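PDB 5I0G: glycoside hydrolase family 31 from Trueperella pyogenes, which probably breaks down the cyclic oligosaccharide cycloalternan by cleaving its glucosidic bonds, and is captured here with that sugar bound. Local coordinates for residues E336-F341 with I385-P390; V512-S517 with L527-A532. The protein carries 1 engineered substitution. All coordinates share one frame; numbering follows the deposited sequence.

Contact 1 of 2, residues E336-F341 with I385-P390. With GLC (alpha-D-glucopyranose), chain B.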
# COMPACT_ATOMS: atom_id res chain seq x y z
N GLU A 336 -4.63 23.03 0.63
CA GLU A 336 -3.42 23.55 0.01
C GLU A 336 -2.19 23.06 0.76
O GLU A 336 -1.30 22.47 0.13
CB GLU A 336 -3.45 25.08 -0.05
CG GLU A 336 -4.58 25.59 -0.93
CD GLU A 336 -4.49 27.07 -1.28
OE1 GLU A 336 -3.51 27.76 -0.91
OE2 GLU A 336 -5.42 27.55 -1.95
N GLY A 337 -2.13 23.30 2.07
CA GLY A 337 -0.99 22.88 2.90
C GLY A 337 -1.22 21.73 3.88
O GLY A 337 -0.26 21.24 4.48
N PHE A 338 -2.47 21.32 4.08
CA PHE A 338 -2.80 20.24 5.03
C PHE A 338 -2.21 20.44 6.43
O PHE A 338 -1.80 19.50 7.08
CB PHE A 338 -2.45 18.87 4.41
CG PHE A 338 -3.16 18.66 3.12
CD1 PHE A 338 -4.50 18.31 3.12
CD2 PHE A 338 -2.54 18.92 1.91
CE1 PHE A 338 -5.20 18.18 1.93
CE2 PHE A 338 -3.23 18.79 0.71
CZ PHE A 338 -4.56 18.41 0.72
N THR A 339 -2.20 21.69 6.85
CA THR A 339 -1.65 22.12 8.13
C THR A 339 -2.60 22.99 8.95
O THR A 339 -2.48 23.02 10.19
CB THR A 339 -0.33 22.90 7.91
OG1 THR A 339 0.60 22.05 7.24
CG2 THR A 339 0.30 23.31 9.22
N ILE A 340 -3.52 23.69 8.27
CA ILE A 340 -4.40 24.69 8.87
C ILE A 340 -5.85 24.32 8.53
O ILE A 340 -6.14 23.95 7.40
CB ILE A 340 -4.05 26.09 8.30
CG1 ILE A 340 -2.59 26.41 8.62
CG2 ILE A 340 -4.96 27.16 8.89
CD1 ILE A 340 -2.01 27.57 7.85
N PHE A 341 -6.74 24.43 9.50
CA PHE A 341 -8.19 24.16 9.28
C PHE A 341 -8.80 25.11 8.26
O PHE A 341 -8.40 26.27 8.18
CB PHE A 341 -8.98 24.25 10.59
CG PHE A 341 -9.00 22.97 11.36
CD1 PHE A 341 -7.99 22.67 12.25
CD2 PHE A 341 -10.05 22.07 11.20
CE1 PHE A 341 -8.00 21.48 12.96
CE2 PHE A 341 -10.08 20.88 11.92
CZ PHE A 341 -9.05 20.59 12.80
N ILE A 385 -8.86 11.84 14.52
CA ILE A 385 -7.72 11.56 13.63
C ILE A 385 -7.82 12.47 12.39
O ILE A 385 -8.88 12.55 11.76
CB ILE A 385 -7.75 10.08 13.14
CG1 ILE A 385 -7.78 9.09 14.32
CG2 ILE A 385 -6.59 9.78 12.19
CD1 ILE A 385 -6.49 8.93 15.08
N LEU A 386 -6.72 13.11 12.02
CA LEU A 386 -6.69 13.97 10.85
C LEU A 386 -5.85 13.37 9.74
O LEU A 386 -4.79 12.79 9.97
CB LEU A 386 -6.18 15.36 11.21
CG LEU A 386 -6.94 16.16 12.29
CD1 LEU A 386 -6.28 17.51 12.48
CD2 LEU A 386 -8.41 16.33 11.95
N TRP A 387 -6.32 13.57 8.52
CA TRP A 387 -5.69 13.08 7.31
C TRP A 387 -4.46 13.89 6.93
O TRP A 387 -4.37 15.09 7.20
CB TRP A 387 -6.72 13.13 6.20
CG TRP A 387 -6.39 12.47 4.92
CD1 TRP A 387 -6.70 11.20 4.57
CD2 TRP A 387 -5.79 13.07 3.77
NE1 TRP A 387 -6.29 10.96 3.28
CE2 TRP A 387 -5.73 12.09 2.77
CE3 TRP A 387 -5.27 14.34 3.50
CZ2 TRP A 387 -5.19 12.33 1.51
CZ3 TRP A 387 -4.72 14.59 2.25
CH2 TRP A 387 -4.68 13.58 1.27
N GLN A 388 -3.51 13.20 6.31
CA GLN A 388 -2.23 13.79 5.89
C GLN A 388 -1.74 13.09 4.63
O GLN A 388 -2.14 11.94 4.33
CB GLN A 388 -1.14 13.61 6.96
CG GLN A 388 -1.31 14.43 8.22
CD GLN A 388 -0.99 15.90 8.02
OE1 GLN A 388 0.17 16.31 8.12
NE2 GLN A 388 -2.00 16.70 7.77
N ILE A 389 -0.83 13.78 3.95
CA ILE A 389 -0.17 13.28 2.74
C ILE A 389 1.31 13.72 2.85
O ILE A 389 1.57 14.85 3.33
CB ILE A 389 -0.88 13.84 1.48
CG1 ILE A 389 -0.36 13.23 0.18
CG2 ILE A 389 -0.74 15.35 1.37
CD1 ILE A 389 -1.08 11.99 -0.23
N PRO A 390 2.28 12.88 2.40
CA PRO A 390 3.69 13.32 2.47
C PRO A 390 4.12 13.98 1.15
O PRO A 390 5.02 13.50 0.48
CB PRO A 390 4.44 11.99 2.70
CG PRO A 390 3.63 10.99 1.94
CD PRO A 390 2.21 11.51 1.85
C1 GLC B . -7.15 8.36 -1.16
C2 GLC B . -7.48 7.29 -0.11
C3 GLC B . -8.88 7.51 0.44
C4 GLC B . -9.11 8.94 0.91
C5 GLC B . -8.70 9.92 -0.18
C6 GLC B . -8.76 11.35 0.31
O2 GLC B . -7.41 5.97 -0.68
O3 GLC B . -9.14 6.63 1.55
O4 GLC B . -10.50 9.12 1.19
O5 GLC B . -7.36 9.66 -0.62
O6 GLC B . -8.74 12.17 -0.85

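Contact 2 of 2, residues V512-S517 with L527-A532. Engineered in segment 527-532: Ala532 (natural residue Asp). With GLC (alpha-D-glucopyranose), chain B; GLC (alpha-D-glucopyranose), chain C.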
# COMPACT_ATOMS: atom_id res chain seq x y z
N VAL A 512 -0.44 6.53 17.11
CA VAL A 512 -1.54 6.06 16.30
C VAL A 512 -1.48 6.78 14.95
O VAL A 512 -1.98 7.89 14.78
CB VAL A 512 -2.91 6.28 16.97
CG1 VAL A 512 -4.03 5.80 16.06
CG2 VAL A 512 -2.97 5.57 18.30
N THR A 513 -0.80 6.13 14.02
CA THR A 513 -0.83 6.50 12.62
C THR A 513 -1.62 5.41 11.92
O THR A 513 -1.57 4.24 12.33
CB THR A 513 0.59 6.58 12.02
OG1 THR A 513 1.30 5.35 12.23
CG2 THR A 513 1.37 7.73 12.63
N PHE A 514 -2.33 5.80 10.85
CA PHE A 514 -3.20 4.92 10.09
C PHE A 514 -2.80 5.07 8.61
O PHE A 514 -3.06 6.12 8.01
CB PHE A 514 -4.65 5.36 10.36
CG PHE A 514 -5.72 4.43 9.84
CD1 PHE A 514 -5.78 3.12 10.22
CD2 PHE A 514 -6.74 4.92 9.03
CE1 PHE A 514 -6.81 2.29 9.79
CE2 PHE A 514 -7.77 4.11 8.58
CZ PHE A 514 -7.81 2.79 8.97
N SER A 515 -2.17 4.03 8.05
CA SER A 515 -1.49 4.13 6.74
C SER A 515 -1.97 3.04 5.81
O SER A 515 -2.47 2.02 6.26
CB SER A 515 0.04 3.98 6.88
OG SER A 515 0.60 4.81 7.88
N ARG A 516 -1.79 3.23 4.51
CA ARG A 516 -2.09 2.19 3.53
C ARG A 516 -0.83 1.54 2.96
O ARG A 516 -0.87 0.36 2.59
CB ARG A 516 -2.96 2.73 2.40
CG ARG A 516 -2.28 3.77 1.52
CD ARG A 516 -3.21 4.36 0.50
NE ARG A 516 -2.44 5.04 -0.55
CZ ARG A 516 -2.95 5.90 -1.43
NH1 ARG A 516 -4.22 6.27 -1.40
NH2 ARG A 516 -2.15 6.41 -2.35
N SER A 517 0.27 2.30 2.86
CA SER A 517 1.49 1.77 2.26
C SER A 517 2.59 1.51 3.27
O SER A 517 2.64 2.08 4.35
CB SER A 517 2.00 2.65 1.10
OG SER A 517 2.44 3.92 1.55
N LEU A 527 -0.97 1.59 12.65
CA LEU A 527 -2.08 0.83 12.09
C LEU A 527 -2.08 0.92 10.56
O LEU A 527 -1.49 1.85 9.99
CB LEU A 527 -3.42 1.37 12.59
CG LEU A 527 -3.89 1.08 14.03
CD1 LEU A 527 -2.76 1.10 15.03
CD2 LEU A 527 -5.01 2.03 14.43
N TYR A 528 -2.76 -0.03 9.92
CA TYR A 528 -2.81 -0.15 8.46
C TYR A 528 -4.22 -0.50 8.00
O TYR A 528 -4.94 -1.23 8.70
CB TYR A 528 -1.74 -1.16 7.96
CG TYR A 528 -0.35 -0.60 8.22
CD1 TYR A 528 0.28 -0.75 9.45
CD2 TYR A 528 0.28 0.19 7.27
CE1 TYR A 528 1.53 -0.17 9.71
CE2 TYR A 528 1.53 0.75 7.51
CZ TYR A 528 2.14 0.58 8.73
OH TYR A 528 3.35 1.19 8.96
N TRP A 529 -4.64 0.06 6.86
CA TRP A 529 -5.89 -0.34 6.19
C TRP A 529 -5.61 -0.76 4.74
O TRP A 529 -4.59 -0.37 4.16
CB TRP A 529 -7.01 0.72 6.32
CG TRP A 529 -7.19 1.70 5.20
CD1 TRP A 529 -8.18 1.69 4.25
CD2 TRP A 529 -6.39 2.86 4.93
NE1 TRP A 529 -8.01 2.75 3.38
CE2 TRP A 529 -6.93 3.48 3.78
CE3 TRP A 529 -5.28 3.43 5.55
CZ2 TRP A 529 -6.38 4.65 3.23
CZ3 TRP A 529 -4.74 4.60 5.00
CH2 TRP A 529 -5.28 5.18 3.85
N ALA A 530 -6.52 -1.54 4.17
CA ALA A 530 -6.33 -2.22 2.90
C ALA A 530 -6.40 -1.33 1.64
O ALA A 530 -6.19 -1.83 0.54
CB ALA A 530 -7.34 -3.35 2.76
N GLY A 531 -6.69 -0.05 1.80
CA GLY A 531 -6.69 0.89 0.69
C GLY A 531 -8.04 1.03 0.03
O GLY A 531 -9.06 0.77 0.64
N ALA A 532 -8.02 1.41 -1.24
CA ALA A 532 -9.23 1.82 -1.93
C ALA A 532 -9.84 0.64 -2.69
O ALA A 532 -9.12 -0.06 -3.42
CB ALA A 532 -8.90 2.95 -2.90
C1 GLC B . -7.15 8.36 -1.16
C2 GLC B . -7.48 7.29 -0.11
C3 GLC B . -8.88 7.51 0.44
C4 GLC B . -9.11 8.94 0.91
C5 GLC B . -8.70 9.92 -0.18
C6 GLC B . -8.76 11.35 0.31
O2 GLC B . -7.41 5.97 -0.68
O3 GLC B . -9.14 6.63 1.55
O4 GLC B . -10.50 9.12 1.19
O5 GLC B . -7.36 9.66 -0.62
O6 GLC B . -8.74 12.17 -0.85
C1 GLC C . -8.50 10.02 -5.57
C2 GLC C . -8.80 9.21 -4.31
C3 GLC C . -7.53 8.96 -3.49
C4 GLC C . -6.49 8.29 -4.40
C5 GLC C . -6.25 9.20 -5.60
C6 GLC C . -5.11 8.77 -6.52
O2 GLC C . -9.78 9.89 -3.51
O3 GLC C . -7.91 8.14 -2.36
O4 GLC C . -5.26 8.05 -3.71
O5 GLC C . -7.48 9.34 -6.32
O6 GLC C . -5.29 7.45 -7.03
O HOH W 1 0.80 3.37 10.20
O HOH W 2 4.66 2.25 6.83

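Contact 1 of 2, residues E336-F341 with I385-P390
Phe338, in a loop that arches over the sugar-binding end of the TIM barrel, sets its ring against Trp387 of strand 383-388 and offers its backbone oxygen to Gln388. The pair illustrates how one residue can be held by its side chain and its main chain at once. Followed outward, the phenylalanine starts with CB, which lies 4.0 Å from NE2 of Gln388. Next, CD2 meets Ile389 CG2 obliquely at 4.0 Å; across the ring CD1 and CE1 lie under the indole edge, CE1 3.6 Å from CZ3 of Trp387, on the same side of the ring plane as Ile389. CZ at the tip still borders CZ3. The edge of the indole thus points at the face of Phe338 in an offset edge-to-face pair, with planes at 60°. Phe341 adds a lighter apolar touch, its CZ lying 4.2 Å from Leu386 CD1.

The CB of Gln388 points away from the loop, but a bend at chi2 (-75°) brings the amide back. NE2 donates to Phe338 O at 2.9 Å in a nearly straight bond (168°), and also to Trp387 O at 2.9 Å. Both acceptors lie close to the amide plane, while OE1 receives Tyr500 OH. The flip of the amide is therefore fixed by its partners on both ends.

Trp387 also reaches the ligand. Its NE1 is hydrogen-bonded to Asp467 and stands 3.9 Å from C6 of the glucose of chain B, and Phe338 itself touches another glucose unit. The chemistry implies that a buried amide, satisfied within the protein, pins the loop to the strand, whereas the two aromatic residues present apolar surface to the bound glycan.

Contact 2 of 2, residues V512-S517 with L527-A532
The fifth and sixth strands of the eight-stranded parallel TIM barrel meet here, Phe514 pairing with Leu527 and Ser515 with Tyr528. Three backbone hydrogen bonds join them: Leu527 N to Thr513 O (2.7 Å), Ser515 N to Leu527 O (3.0 Å) and Trp529 N to Ser515 O (3.0 Å). The ring of Phe514 has Leu527 CB at its edge and presses CZ to within 3.5 Å of Trp529 CB; the two aromatic planes are 22° from parallel but slid well apart.

Just past the strand end, CB of Arg516 sits over the six-membered ring of Trp529, 3.7 Å from its centroid, in a CH-pi contact. Extended from CG to NE, the side chain carries NH1 to the sugars, where it donates to O4 of the chain C glucose (3.1 Å, 171°) and weakly to O2 of the chain B glucose. Glu470 and Asp467 form salt bridges with this guanidinium and so help to position it. Ala532, engineered in place of Asp, has its CB 4.0 Å from the same O2.

Strands 463-466 and 558-561 flank the pair. Phe514 meets Trp298 and Lys465 on the barrel interior, whereas Ser515 and Tyr528 pack outward on Ala497 of helix 485-506.

In the fold
Read from the N terminus, the two contacts come in series, neither nested nor crossed. Contact 1 opens in the loop after strand 326-329 and closes on strand 383-388, enclosing 43 residues that include helix 370-379. The chain then builds strand 463-466 and helix 485-506 before contact 2 closes a much shorter loop of nine residues, with no helix between its strands. Strand 463-466 separates strands 383-388 and 513-515 in the closed barrel sheet that both contacts reach, and Ile385 CD1 packs on Val512 CG1 at 4.1 Å. Their centres are about 16 Å apart, and the chain B glucose bridges them, so covering loop and barrel wall converge on one glycan pocket.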